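Local coordinates for protein type III Pentaketide Synthase (Neurospora crassa, PDB 3EUO) that is a type III polyketide synthase of the chalcone and stilbene synthase family, probably making pentaketides through acyltransferase chemistry, at residues A21-S26 with A41-T46; A101-M106 with L127-R132; A148-A153 with Y224-W229; R182-S187 with I196-F201; Q267-D272 with I369-C374. All coordinates share one frame; numbering follows the deposited sequence.

How the interactions relate
The five contacts follow the chain in order, with interaction 4 nested inside the loop that interaction 3 closes. Interactions 1 and 4 are neighbours, centres about 10 Å apart, and hold helices 20-29, 34-42, 181-191 and 197-200 together as a separate helical cluster. Interactions 2, 3 and 5 pack on or beside the nine-stranded mixed sheet of the thiolase-like fold. Interactions 3 and 5, centres about 13 Å apart, use its adjacent strands 224-233 and 370-378 and are joined by the Arg151-Glu372 salt bridge. Interactions 2 and 3 touch the second subunit; interaction 1 lies across the chain's centre from both, about 42 Å from interaction 2, centre to centre.

Interaction 1: A21-S26 with A41-T46; sequences AIDILS and AINRYT
Ile22 and Asn43 make the tight half of this contact, Asp23 and Arg44 the open half. In Ile22, CG1 sits over the backbone, flanked by N and C (chi1 66°), and CD1 lies against the Asn43 amide, 3.4 Å from Asn43 CG and hardly farther from its OD1 and ND2. Both residues are buried, and helix 197-200 backs them through Ile198 and Ala199. Towards the solvent the side chains turn polar. The long side chain of Arg44, extended from CG to NE, brings NH2 to within 2.9 Å of Asp23 OD2, a salt bridge whose hydrogen bond is moderately bent at 156°. The carboxylate is met on its syn side, though from 33° out of its plane. Its other oxygen is served by a water, which donates to Asp23 OD1 at 2.7 Å and accepts from Asn43 ND2 at 3.0 Å and from Arg44 NE at 2.9 Å. A leucine in place of Asp23 would probably leave Arg44 NH2 without its carboxylate and the water without the acceptor it donates to. Helix 20-29 is thus joined to the type I turn Ile42-Tyr45, at the end region of helix 34-42. One direct bond and one three-way water set carboxylate and guanidinium against each other, and nearby solvent would probably weaken their attraction.

Interaction 2: A101-M106 with L127-R132; sequences AQITHM and LGLSDR
Apolar side chains carry most of the meeting of Ile103 and Met106 with Leu127 and Leu129. Leu129 crosses Ile103 obliquely, its CD2 standing 4.1 Å from Ile103 CG1. In Met106, CG is swung opposite the backbone N (chi1 -175°), which carries the chain toward the loop and Leu127; its CE is modelled too close to Leu129 to be trusted, a doubt that touches the place of CE itself. Met93 and Leu170 line the same buried patch. The polar link between the segments is a water that donates to Ile103 O at 2.8 Å and accepts from Ser130 N at 2.7 Å. Two local motifs shape the loop from 127 to 132. Gly128, with positive phi, ends helix 119-127 in a Schellman motif, and Ser130 OG accepts from Arg132 N at 3.0 Å and 157°, closing an ST turn. Beyond it, Asp131 and Arg132 meet the second subunit. Backbone bonds of Met106 with Glu134 and Val136 place strand 134-138 beside strand 105-109. With helix 119-127 between them, these parallel strands form a beta-alpha-beta crossover, and the contact joins the start of its first strand to the loop leading from the helix to the second.

Interaction 3: A148-A153 with Y224-W229; sequences AALRTA and YDLLGW
Helix 148-153 comes nearest to strand 224-229 where the CA atoms of Arg151 and Trp229 are 6.9 Å apart. Here the aliphatic part of Arg151 lies on the indole: its CG stands 3.8 Å from the centroid of the five-membered ring of Trp229, 27° off the normal, a CH-pi contact over the face, while Arg151 CD comes 3.4 Å from Trp229 CD1. The arginine runs straight through chi1 and chi2, then bends at chi3 (49°), turning the guanidinium away from a stacked position; its plane makes 48° with the ring. The charged end is held elsewhere, by salt bridges from NH2 to Glu372 and from NH1 to Glu134 of the second subunit. At the preceding residue, Leu150 and Leu226 reach for each other tip to tip, with Leu150 CG 4.1 Å from Leu226 CD2. Ala154, further along the same helix, touches both Leu226 and Trp229. Helix 145-162 is thereby packed on strand 224-233 of the mixed sheet, joining the N-terminal and C-terminal family regions as in the layered thiolase-like fold. The chemistry divides Arg151 in two: its methylenes supply hydrocarbon to an aromatic face, while two carboxylates, one of them across the dimer interface, probably offset its buried charge.

Interaction 4: R182-S187 with I196-F201; sequences RSELES and IGIALF
Ile198 fills the contact with two branches, one against Glu184 and one against Leu185, packing the short, weakly bonded helix 197-200 on helix 181-191. Its CG2 packs tightly on the aliphatic base of the glutamate, 3.3 Å from Glu184 CB. A chi1 of 58° tucks CG1 in above the main chain and sends CD1 to within 3.5 Å of Leu185 CD2, the two side chains crossing at about a right angle. Cutting Ile198 back to alanine removes both branches and would probably open a gap beside Leu185 and leave the methylenes of Glu184 less firmly packed. The bend of Glu184 at chi2 (-65°) turns its carboxylate towards the start of helix 197-200. Glu184 OE1 has a direct salt bridge with Arg195 and accepts from two waters, at 2.8 and 2.9 Å; the first water accepts from Ile198 N and the second from Gly197 N, each at 3.0 Å. Farther out, Ile22 and Val39 close around Ile198 from helices 20-29 and 34-42. Glu184 takes part in both the apolar and the polar half of the contact: its methylenes pack on isoleucine, and its carboxylate, steadied by Arg195, meets through water the amide N-H groups opening a short helix, an interaction probably favourable to the negative charge.

Interaction 5: Q267-D272 with I369-C374; sequences QPTYAD and INVEMC
Tyr270 meets Met373 not through its flat ring but through its backbone N, 3.7 Å from Met373 SD, and its CB, 4.1 Å from the same sulfur. A chi1 of 165° puts CG opposite the backbone N and carries the phenol away from the strand; the side chain touches Pro288, Phe291 and Met310, among others, outside the two segments. No face or edge of the ring is used between the segments. The centre of the contact is Thr269, whose side chain is wedged against two strand residues. Its CB is 3.9 Å from Met373 CE and its CG2 4.0 Å from Met373 SD, while OG1 comes 4.1 Å from Val371 CG1. Met373 runs extended beyond CG, so that sulfur and terminal methyl lie along the helix between Thr269 and the base of Tyr270. The axes of helix 267-272 and strand 370-374 pass 9.2 Å apart at 37°, helix packed on sheet, as befits the layered thiolase-like fold. No hydrogen bond spans the segments: the Thr269 hydroxyl is satisfied within its own helix by Ser265 O, so the threonine presents mainly its methyl and carbon surface, and the interface is held by dispersion between buried side chains.

Interaction 1: A21-S26 with A41-T46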
# COMPACT_ATOMS: atom_id res chain seq x y z
N ALA A 21 -7.50 28.63 -14.87
CA ALA A 21 -8.07 28.16 -13.60
C ALA A 21 -7.19 28.52 -12.40
O ALA A 21 -7.67 29.09 -11.41
CB ALA A 21 -8.30 26.64 -13.65
N ILE A 22 -5.90 28.20 -12.48
CA ILE A 22 -5.01 28.52 -11.37
C ILE A 22 -4.72 30.03 -11.29
O ILE A 22 -4.46 30.54 -10.20
CB ILE A 22 -3.71 27.68 -11.32
CG1 ILE A 22 -2.80 27.97 -12.51
CG2 ILE A 22 -4.03 26.17 -11.20
CD1 ILE A 22 -1.37 27.46 -12.31
N ASP A 23 -4.80 30.73 -12.43
CA ASP A 23 -4.75 32.20 -12.44
C ASP A 23 -5.88 32.76 -11.56
O ASP A 23 -5.64 33.61 -10.69
CB ASP A 23 -4.89 32.76 -13.86
CG ASP A 23 -3.64 32.56 -14.71
OD1 ASP A 23 -2.61 32.10 -14.18
OD2 ASP A 23 -3.70 32.87 -15.92
N ILE A 24 -7.09 32.25 -11.78
CA ILE A 24 -8.26 32.67 -11.01
C ILE A 24 -8.08 32.45 -9.51
O ILE A 24 -8.30 33.37 -8.70
CB ILE A 24 -9.56 31.95 -11.49
CG1 ILE A 24 -9.86 32.23 -12.97
CG2 ILE A 24 -10.74 32.31 -10.59
CD1 ILE A 24 -9.99 33.69 -13.33
N LEU A 25 -7.66 31.25 -9.13
CA LEU A 25 -7.53 30.91 -7.73
C LEU A 25 -6.36 31.61 -7.08
O LEU A 25 -6.43 31.99 -5.92
CB LEU A 25 -7.39 29.39 -7.55
CG LEU A 25 -8.71 28.63 -7.72
CD1 LEU A 25 -8.41 27.13 -7.90
CD2 LEU A 25 -9.65 28.88 -6.53
N SER A 26 -5.27 31.77 -7.82
CA SER A 26 -4.10 32.45 -7.29
C SER A 26 -4.48 33.88 -6.92
O SER A 26 -4.25 34.32 -5.78
CB SER A 26 -2.96 32.46 -8.31
OG SER A 26 -1.83 33.12 -7.75
N ALA A 41 3.63 31.81 -14.94
CA ALA A 41 4.31 31.84 -16.24
C ALA A 41 4.61 30.43 -16.73
O ALA A 41 4.32 30.09 -17.88
CB ALA A 41 5.61 32.64 -16.13
N ILE A 42 5.18 29.60 -15.85
CA ILE A 42 5.53 28.21 -16.18
C ILE A 42 4.30 27.39 -16.57
O ILE A 42 4.37 26.53 -17.47
CB ILE A 42 6.32 27.54 -15.02
CG1 ILE A 42 7.73 28.14 -14.94
CG2 ILE A 42 6.41 26.02 -15.20
CD1 ILE A 42 8.41 27.94 -13.59
N ASN A 43 3.18 27.68 -15.91
CA ASN A 43 1.88 27.10 -16.22
C ASN A 43 1.53 27.16 -17.70
O ASN A 43 0.79 26.31 -18.20
CB ASN A 43 0.80 27.82 -15.42
CG ASN A 43 -0.57 27.20 -15.59
OD1 ASN A 43 -0.72 25.98 -15.58
ND2 ASN A 43 -1.59 28.04 -15.74
N ARG A 44 2.06 28.16 -18.40
CA ARG A 44 1.77 28.30 -19.82
C ARG A 44 2.86 27.76 -20.75
O ARG A 44 2.74 27.82 -21.97
CB ARG A 44 1.38 29.76 -20.13
CG ARG A 44 -0.02 30.06 -19.62
CD ARG A 44 -0.32 31.53 -19.47
NE ARG A 44 -1.59 31.70 -18.76
CZ ARG A 44 -2.78 31.76 -19.35
NH1 ARG A 44 -2.89 31.68 -20.68
NH2 ARG A 44 -3.87 31.90 -18.61
N TYR A 45 3.93 27.22 -20.15
CA TYR A 45 5.05 26.65 -20.89
C TYR A 45 4.97 25.13 -20.98
O TYR A 45 5.84 24.49 -21.58
CB TYR A 45 6.40 27.00 -20.22
CG TYR A 45 6.70 28.44 -19.93
CD1 TYR A 45 6.19 29.47 -20.71
CD2 TYR A 45 7.56 28.78 -18.87
CE1 TYR A 45 6.49 30.81 -20.44
CE2 TYR A 45 7.86 30.10 -18.58
CZ TYR A 45 7.33 31.11 -19.37
OH TYR A 45 7.64 32.43 -19.09
N THR A 46 3.94 24.54 -20.37
CA THR A 46 3.88 23.08 -20.20
C THR A 46 3.45 22.32 -21.45
O THR A 46 3.83 21.15 -21.62
CB THR A 46 2.88 22.66 -19.11
OG1 THR A 46 1.58 23.13 -19.48
CG2 THR A 46 3.29 23.20 -17.74
O HOH W 1 -1.01 30.93 -16.02

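Interaction 2: A101-M106 with L127-R132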
# COMPACT_ATOMS: atom_id res chain seq x y z
N ALA A 101 -18.17 -11.96 -9.26
CA ALA A 101 -17.70 -13.16 -8.55
C ALA A 101 -16.44 -13.77 -9.17
O ALA A 101 -15.77 -14.60 -8.55
CB ALA A 101 -18.84 -14.20 -8.46
N GLN A 102 -16.12 -13.36 -10.40
CA GLN A 102 -14.97 -13.90 -11.11
C GLN A 102 -13.65 -13.21 -10.76
O GLN A 102 -12.58 -13.73 -11.07
CB GLN A 102 -15.19 -13.82 -12.62
CG GLN A 102 -16.21 -14.80 -13.16
CD GLN A 102 -16.40 -14.61 -14.66
OE1 GLN A 102 -17.09 -13.69 -15.09
NE2 GLN A 102 -15.75 -15.46 -15.45
N ILE A 103 -13.73 -12.05 -10.12
CA ILE A 103 -12.52 -11.29 -9.77
C ILE A 103 -11.88 -11.91 -8.53
O ILE A 103 -12.52 -12.03 -7.48
CB ILE A 103 -12.83 -9.78 -9.57
CG1 ILE A 103 -13.50 -9.17 -10.81
CG2 ILE A 103 -11.56 -9.00 -9.20
CD1 ILE A 103 -12.68 -9.25 -12.10
N THR A 104 -10.61 -12.30 -8.67
CA THR A 104 -9.91 -13.05 -7.63
C THR A 104 -9.00 -12.18 -6.75
O THR A 104 -8.77 -12.50 -5.58
CB THR A 104 -9.04 -14.17 -8.23
OG1 THR A 104 -8.08 -13.60 -9.12
CG2 THR A 104 -9.91 -15.18 -9.00
N HIS A 105 -8.45 -11.12 -7.34
CA HIS A 105 -7.57 -10.19 -6.62
C HIS A 105 -7.90 -8.78 -7.09
O HIS A 105 -8.45 -8.59 -8.18
CB HIS A 105 -6.09 -10.40 -6.97
CG HIS A 105 -5.55 -11.79 -6.79
ND1 HIS A 105 -5.96 -12.86 -7.57
CD2 HIS A 105 -4.55 -12.26 -6.02
CE1 HIS A 105 -5.27 -13.93 -7.23
NE2 HIS A 105 -4.40 -13.59 -6.30
N MET A 106 -7.50 -7.80 -6.29
CA MET A 106 -7.57 -6.39 -6.66
C MET A 106 -6.22 -5.79 -6.27
O MET A 106 -5.75 -6.01 -5.16
CB MET A 106 -8.72 -5.71 -5.91
CG MET A 106 -8.99 -4.26 -6.28
SD MET A 106 -10.49 -3.68 -5.40
CE MET A 106 -11.75 -3.94 -6.62
N LEU A 127 -18.82 -2.41 -6.44
CA LEU A 127 -18.78 -3.35 -7.55
C LEU A 127 -19.40 -4.71 -7.22
O LEU A 127 -19.67 -5.52 -8.12
CB LEU A 127 -17.33 -3.56 -8.03
CG LEU A 127 -16.61 -2.38 -8.69
CD1 LEU A 127 -15.12 -2.69 -8.80
CD2 LEU A 127 -17.19 -2.07 -10.07
N GLY A 128 -19.62 -4.97 -5.93
CA GLY A 128 -20.20 -6.24 -5.49
C GLY A 128 -19.22 -7.40 -5.59
O GLY A 128 -19.61 -8.54 -5.82
N LEU A 129 -17.93 -7.11 -5.39
CA LEU A 129 -16.90 -8.15 -5.45
C LEU A 129 -16.96 -9.09 -4.25
O LEU A 129 -17.65 -8.80 -3.26
CB LEU A 129 -15.51 -7.53 -5.59
CG LEU A 129 -15.32 -6.59 -6.79
CD1 LEU A 129 -13.87 -6.20 -6.92
CD2 LEU A 129 -15.81 -7.25 -8.08
N SER A 130 -16.25 -10.21 -4.34
CA SER A 130 -16.28 -11.27 -3.34
C SER A 130 -15.88 -10.80 -1.94
O SER A 130 -14.97 -9.98 -1.80
CB SER A 130 -15.35 -12.41 -3.77
OG SER A 130 -15.33 -13.46 -2.82
N ASP A 131 -16.54 -11.32 -0.92
CA ASP A 131 -16.10 -11.06 0.46
C ASP A 131 -14.75 -11.72 0.74
O ASP A 131 -14.12 -11.43 1.76
CB ASP A 131 -17.15 -11.53 1.47
CG ASP A 131 -17.25 -13.04 1.55
OD1 ASP A 131 -17.23 -13.69 0.49
OD2 ASP A 131 -17.37 -13.57 2.68
N ARG A 132 -14.30 -12.59 -0.17
CA ARG A 132 -13.00 -13.26 -0.04
C ARG A 132 -11.94 -12.73 -1.03
O ARG A 132 -10.86 -13.33 -1.19
CB ARG A 132 -13.15 -14.78 -0.16
CG ARG A 132 -13.95 -15.41 0.98
CD ARG A 132 -13.32 -16.74 1.46
NE ARG A 132 -11.95 -16.54 1.96
CZ ARG A 132 -10.84 -16.84 1.27
NH1 ARG A 132 -10.92 -17.37 0.05
NH2 ARG A 132 -9.66 -16.61 1.80
O HOH W 2 -14.92 -10.83 -6.64

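Interaction 3: A148-A153 with Y224-W229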
# COMPACT_ATOMS: atom_id res chain seq x y z
N ALA A 148 3.51 -0.13 -11.50
CA ALA A 148 3.86 -0.92 -10.31
C ALA A 148 2.72 -1.88 -9.94
O ALA A 148 2.96 -3.05 -9.61
CB ALA A 148 4.23 -0.03 -9.12
N ALA A 149 1.49 -1.38 -10.00
CA ALA A 149 0.32 -2.21 -9.73
C ALA A 149 0.20 -3.33 -10.76
O ALA A 149 -0.09 -4.47 -10.41
CB ALA A 149 -0.95 -1.36 -9.71
N LEU A 150 0.45 -3.01 -12.03
CA LEU A 150 0.41 -4.01 -13.09
C LEU A 150 1.42 -5.15 -12.86
O LEU A 150 1.08 -6.32 -13.02
CB LEU A 150 0.64 -3.37 -14.48
CG LEU A 150 0.43 -4.31 -15.68
CD1 LEU A 150 -1.02 -4.77 -15.81
CD2 LEU A 150 0.92 -3.64 -16.95
N ARG A 151 2.65 -4.79 -12.49
CA ARG A 151 3.71 -5.77 -12.27
C ARG A 151 3.40 -6.63 -11.04
O ARG A 151 3.63 -7.85 -11.04
CB ARG A 151 5.06 -5.04 -12.11
CG ARG A 151 6.24 -5.94 -11.74
CD ARG A 151 7.57 -5.16 -11.68
NE ARG A 151 7.45 -3.93 -10.90
CZ ARG A 151 7.37 -3.89 -9.57
NH1 ARG A 151 7.41 -5.02 -8.86
NH2 ARG A 151 7.25 -2.72 -8.94
N THR A 152 2.89 -5.98 -9.99
CA THR A 152 2.47 -6.69 -8.79
C THR A 152 1.36 -7.68 -9.14
O THR A 152 1.43 -8.84 -8.77
CB THR A 152 2.02 -5.73 -7.69
OG1 THR A 152 3.11 -4.85 -7.37
CG2 THR A 152 1.60 -6.49 -6.43
N ALA A 153 0.35 -7.21 -9.88
CA ALA A 153 -0.71 -8.08 -10.39
C ALA A 153 -0.18 -9.26 -11.20
O ALA A 153 -0.71 -10.37 -11.09
CB ALA A 153 -1.71 -7.29 -11.21
N TYR A 224 -3.98 -6.77 -24.82
CA TYR A 224 -2.53 -6.88 -24.78
C TYR A 224 -2.15 -8.15 -24.05
O TYR A 224 -2.85 -8.56 -23.12
CB TYR A 224 -1.90 -5.71 -24.01
CG TYR A 224 -2.18 -4.32 -24.54
CD1 TYR A 224 -1.47 -3.82 -25.63
CD2 TYR A 224 -3.11 -3.50 -23.92
CE1 TYR A 224 -1.71 -2.53 -26.12
CE2 TYR A 224 -3.35 -2.20 -24.39
CZ TYR A 224 -2.65 -1.73 -25.49
OH TYR A 224 -2.89 -0.45 -25.95
N ASP A 225 -1.05 -8.77 -24.46
CA ASP A 225 -0.39 -9.80 -23.66
C ASP A 225 0.77 -9.15 -22.91
O ASP A 225 1.51 -8.34 -23.48
CB ASP A 225 0.12 -10.93 -24.53
CG ASP A 225 -0.99 -11.65 -25.27
OD1 ASP A 225 -1.94 -12.12 -24.61
OD2 ASP A 225 -0.90 -11.76 -26.51
N LEU A 226 0.92 -9.47 -21.62
CA LEU A 226 2.02 -8.92 -20.83
C LEU A 226 3.19 -9.90 -20.87
O LEU A 226 3.08 -11.01 -20.37
CB LEU A 226 1.57 -8.62 -19.40
CG LEU A 226 2.61 -8.13 -18.38
CD1 LEU A 226 3.37 -6.90 -18.87
CD2 LEU A 226 1.94 -7.85 -17.03
N LEU A 227 4.31 -9.49 -21.47
CA LEU A 227 5.41 -10.42 -21.74
C LEU A 227 6.54 -10.33 -20.73
O LEU A 227 7.22 -11.32 -20.45
CB LEU A 227 5.97 -10.20 -23.15
CG LEU A 227 4.99 -10.36 -24.32
CD1 LEU A 227 5.71 -10.13 -25.64
CD2 LEU A 227 4.30 -11.72 -24.30
N GLY A 228 6.76 -9.14 -20.19
CA GLY A 228 7.86 -8.95 -19.27
C GLY A 228 7.86 -7.57 -18.69
O GLY A 228 7.07 -6.70 -19.09
N TRP A 229 8.74 -7.36 -17.72
CA TRP A 229 8.78 -6.11 -16.98
C TRP A 229 10.13 -5.91 -16.36
O TRP A 229 10.86 -6.89 -16.10
CB TRP A 229 7.68 -6.08 -15.91
CG TRP A 229 7.63 -7.32 -15.06
CD1 TRP A 229 8.34 -7.56 -13.93
CD2 TRP A 229 6.83 -8.48 -15.28
NE1 TRP A 229 8.03 -8.80 -13.42
CE2 TRP A 229 7.10 -9.39 -14.24
CE3 TRP A 229 5.90 -8.85 -16.27
CZ2 TRP A 229 6.49 -10.65 -14.15
CZ3 TRP A 229 5.28 -10.10 -16.18
CH2 TRP A 229 5.59 -10.98 -15.12

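Interaction 4: R182-S187 with I196-F201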
# COMPACT_ATOMS: atom_id res chain seq x y z
N ARG A 182 -4.90 24.75 -3.35
CA ARG A 182 -4.76 25.79 -2.32
C ARG A 182 -3.53 25.58 -1.44
O ARG A 182 -2.87 26.55 -1.05
CB ARG A 182 -6.03 25.90 -1.46
CG ARG A 182 -7.23 26.55 -2.16
CD ARG A 182 -7.06 28.08 -2.29
NE ARG A 182 -6.86 28.71 -0.98
CZ ARG A 182 -7.84 29.04 -0.14
NH1 ARG A 182 -9.11 28.81 -0.46
NH2 ARG A 182 -7.56 29.60 1.03
N SER A 183 -3.22 24.31 -1.16
CA SER A 183 -2.03 23.94 -0.40
C SER A 183 -0.77 24.35 -1.16
O SER A 183 0.16 24.92 -0.60
CB SER A 183 -2.01 22.43 -0.14
OG SER A 183 -0.71 22.01 0.24
N GLU A 184 -0.75 24.04 -2.45
CA GLU A 184 0.39 24.39 -3.29
C GLU A 184 0.55 25.91 -3.39
O GLU A 184 1.67 26.43 -3.24
CB GLU A 184 0.29 23.73 -4.67
CG GLU A 184 0.61 22.22 -4.63
CD GLU A 184 2.07 21.94 -4.25
OE1 GLU A 184 2.97 22.59 -4.82
OE2 GLU A 184 2.31 21.07 -3.38
N LEU A 185 -0.56 26.61 -3.61
CA LEU A 185 -0.53 28.07 -3.72
C LEU A 185 0.00 28.71 -2.44
O LEU A 185 0.75 29.68 -2.49
CB LEU A 185 -1.93 28.62 -4.04
CG LEU A 185 -2.46 28.41 -5.47
CD1 LEU A 185 -3.91 28.84 -5.54
CD2 LEU A 185 -1.62 29.19 -6.48
N GLU A 186 -0.39 28.15 -1.30
CA GLU A 186 0.05 28.66 -0.01
C GLU A 186 1.56 28.52 0.14
O GLU A 186 2.24 29.44 0.61
CB GLU A 186 -0.66 27.94 1.13
CG GLU A 186 -0.15 28.39 2.49
CD GLU A 186 -1.05 28.03 3.64
OE1 GLU A 186 -0.54 27.40 4.59
OE2 GLU A 186 -2.25 28.38 3.60
N SER A 187 2.09 27.36 -0.23
CA SER A 187 3.54 27.15 -0.18
C SER A 187 4.30 28.06 -1.15
O SER A 187 5.35 28.59 -0.79
CB SER A 187 3.89 25.68 -0.44
OG SER A 187 3.47 24.87 0.64
N ILE A 196 5.84 23.81 -9.31
CA ILE A 196 5.12 23.71 -10.58
C ILE A 196 4.01 22.65 -10.64
O ILE A 196 3.36 22.50 -11.67
CB ILE A 196 6.09 23.53 -11.78
CG1 ILE A 196 6.68 22.11 -11.79
CG2 ILE A 196 7.19 24.59 -11.75
CD1 ILE A 196 7.28 21.71 -13.14
N GLY A 197 3.80 21.93 -9.53
CA GLY A 197 2.79 20.87 -9.46
C GLY A 197 1.41 21.30 -9.95
O GLY A 197 0.75 20.56 -10.68
N ILE A 198 0.98 22.50 -9.56
CA ILE A 198 -0.35 22.98 -9.95
C ILE A 198 -0.51 23.28 -11.44
O ILE A 198 -1.62 23.41 -11.93
CB ILE A 198 -0.83 24.21 -9.11
CG1 ILE A 198 0.16 25.38 -9.22
CG2 ILE A 198 -1.06 23.77 -7.68
CD1 ILE A 198 -0.40 26.72 -8.70
N ALA A 199 0.62 23.35 -12.16
CA ALA A 199 0.61 23.49 -13.62
C ALA A 199 0.43 22.14 -14.33
O ALA A 199 0.11 22.09 -15.53
CB ALA A 199 1.91 24.14 -14.08
N LEU A 200 0.65 21.06 -13.59
CA LEU A 200 0.78 19.75 -14.22
C LEU A 200 -0.32 18.76 -13.87
O LEU A 200 -0.85 18.08 -14.75
CB LEU A 200 2.13 19.13 -13.85
CG LEU A 200 3.43 19.82 -14.26
CD1 LEU A 200 4.58 19.00 -13.72
CD2 LEU A 200 3.50 19.93 -15.78
N PHE A 201 -0.66 18.68 -12.59
CA PHE A 201 -1.43 17.53 -12.11
C PHE A 201 -2.94 17.63 -12.26
O PHE A 201 -3.54 18.69 -12.10
CB PHE A 201 -1.04 17.17 -10.67
CG PHE A 201 0.30 16.51 -10.58
CD1 PHE A 201 0.45 15.16 -10.89
CD2 PHE A 201 1.43 17.24 -10.19
CE1 PHE A 201 1.70 14.53 -10.81
CE2 PHE A 201 2.69 16.62 -10.10
CZ PHE A 201 2.82 15.27 -10.41
O HOH W 3 2.45 23.77 -7.29
O HOH W 4 4.80 21.43 -6.80

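Interaction 5: Q267-D272 with I369-C374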
# COMPACT_ATOMS: atom_id res chain seq x y z
N GLN A 267 17.65 4.19 -21.58
CA GLN A 267 18.46 3.26 -22.37
C GLN A 267 18.84 1.98 -21.60
O GLN A 267 18.61 0.88 -22.11
CB GLN A 267 19.70 3.96 -22.95
CG GLN A 267 19.39 5.22 -23.79
CD GLN A 267 19.64 6.54 -23.07
OE1 GLN A 267 20.32 7.44 -23.60
NE2 GLN A 267 19.09 6.69 -21.85
N PRO A 268 19.41 2.12 -20.38
CA PRO A 268 19.81 0.94 -19.61
C PRO A 268 18.64 0.04 -19.20
O PRO A 268 18.76 -1.19 -19.22
CB PRO A 268 20.46 1.54 -18.36
CG PRO A 268 20.81 2.93 -18.74
CD PRO A 268 19.74 3.36 -19.66
N THR A 269 17.51 0.65 -18.84
CA THR A 269 16.32 -0.11 -18.44
C THR A 269 15.71 -0.83 -19.65
O THR A 269 15.39 -2.02 -19.57
CB THR A 269 15.28 0.78 -17.73
OG1 THR A 269 15.95 1.55 -16.72
CG2 THR A 269 14.20 -0.07 -17.08
N TYR A 270 15.61 -0.12 -20.76
CA TYR A 270 15.12 -0.69 -22.02
C TYR A 270 15.97 -1.88 -22.47
O TYR A 270 15.43 -2.91 -22.86
CB TYR A 270 15.08 0.39 -23.11
CG TYR A 270 14.93 -0.15 -24.51
CD1 TYR A 270 13.67 -0.39 -25.06
CD2 TYR A 270 16.06 -0.43 -25.29
CE1 TYR A 270 13.53 -0.90 -26.34
CE2 TYR A 270 15.93 -0.94 -26.57
CZ TYR A 270 14.67 -1.16 -27.09
OH TYR A 270 14.55 -1.67 -28.36
N ALA A 271 17.30 -1.72 -22.40
CA ALA A 271 18.24 -2.78 -22.82
C ALA A 271 18.04 -4.06 -22.02
O ALA A 271 18.07 -5.16 -22.57
CB ALA A 271 19.68 -2.29 -22.71
N ASP A 272 17.83 -3.91 -20.72
CA ASP A 272 17.59 -5.04 -19.83
C ASP A 272 16.24 -5.71 -20.09
O ASP A 272 16.14 -6.94 -20.12
CB ASP A 272 17.71 -4.61 -18.38
CG ASP A 272 19.16 -4.45 -17.94
OD1 ASP A 272 20.06 -4.99 -18.62
OD2 ASP A 272 19.39 -3.78 -16.92
N ILE A 369 14.07 7.59 -6.89
CA ILE A 369 13.20 7.56 -8.08
C ILE A 369 13.03 6.13 -8.58
O ILE A 369 14.02 5.44 -8.85
CB ILE A 369 13.76 8.43 -9.24
CG1 ILE A 369 13.78 9.91 -8.85
CG2 ILE A 369 12.93 8.22 -10.53
CD1 ILE A 369 14.47 10.84 -9.89
N ASN A 370 11.77 5.69 -8.69
CA ASN A 370 11.45 4.37 -9.21
C ASN A 370 11.19 4.44 -10.70
O ASN A 370 10.45 5.31 -11.16
CB ASN A 370 10.19 3.82 -8.54
CG ASN A 370 10.42 3.39 -7.10
OD1 ASN A 370 11.48 3.63 -6.52
ND2 ASN A 370 9.42 2.74 -6.52
N VAL A 371 11.78 3.50 -11.44
CA VAL A 371 11.53 3.36 -12.87
C VAL A 371 10.80 2.04 -13.11
O VAL A 371 11.21 1.00 -12.59
CB VAL A 371 12.86 3.34 -13.67
CG1 VAL A 371 12.56 3.24 -15.17
CG2 VAL A 371 13.71 4.57 -13.36
N GLU A 372 9.74 2.10 -13.90
CA GLU A 372 8.96 0.92 -14.27
C GLU A 372 8.89 0.83 -15.79
O GLU A 372 8.59 1.82 -16.45
CB GLU A 372 7.53 1.01 -13.71
CG GLU A 372 7.43 1.06 -12.19
CD GLU A 372 7.63 -0.29 -11.49
OE1 GLU A 372 7.56 -1.35 -12.14
OE2 GLU A 372 7.83 -0.29 -10.26
N MET A 373 9.17 -0.35 -16.33
CA MET A 373 8.93 -0.62 -17.75
C MET A 373 8.22 -1.95 -17.90
O MET A 373 8.41 -2.86 -17.10
CB MET A 373 10.23 -0.66 -18.56
CG MET A 373 10.76 0.67 -19.02
SD MET A 373 12.00 0.57 -20.36
CE MET A 373 12.67 2.21 -20.22
N CYS A 374 7.40 -2.06 -18.94
CA CYS A 374 6.79 -3.34 -19.30
C CYS A 374 6.80 -3.51 -20.81
O CYS A 374 6.84 -2.53 -21.57
CB CYS A 374 5.37 -3.44 -18.74
SG CYS A 374 4.18 -2.28 -19.45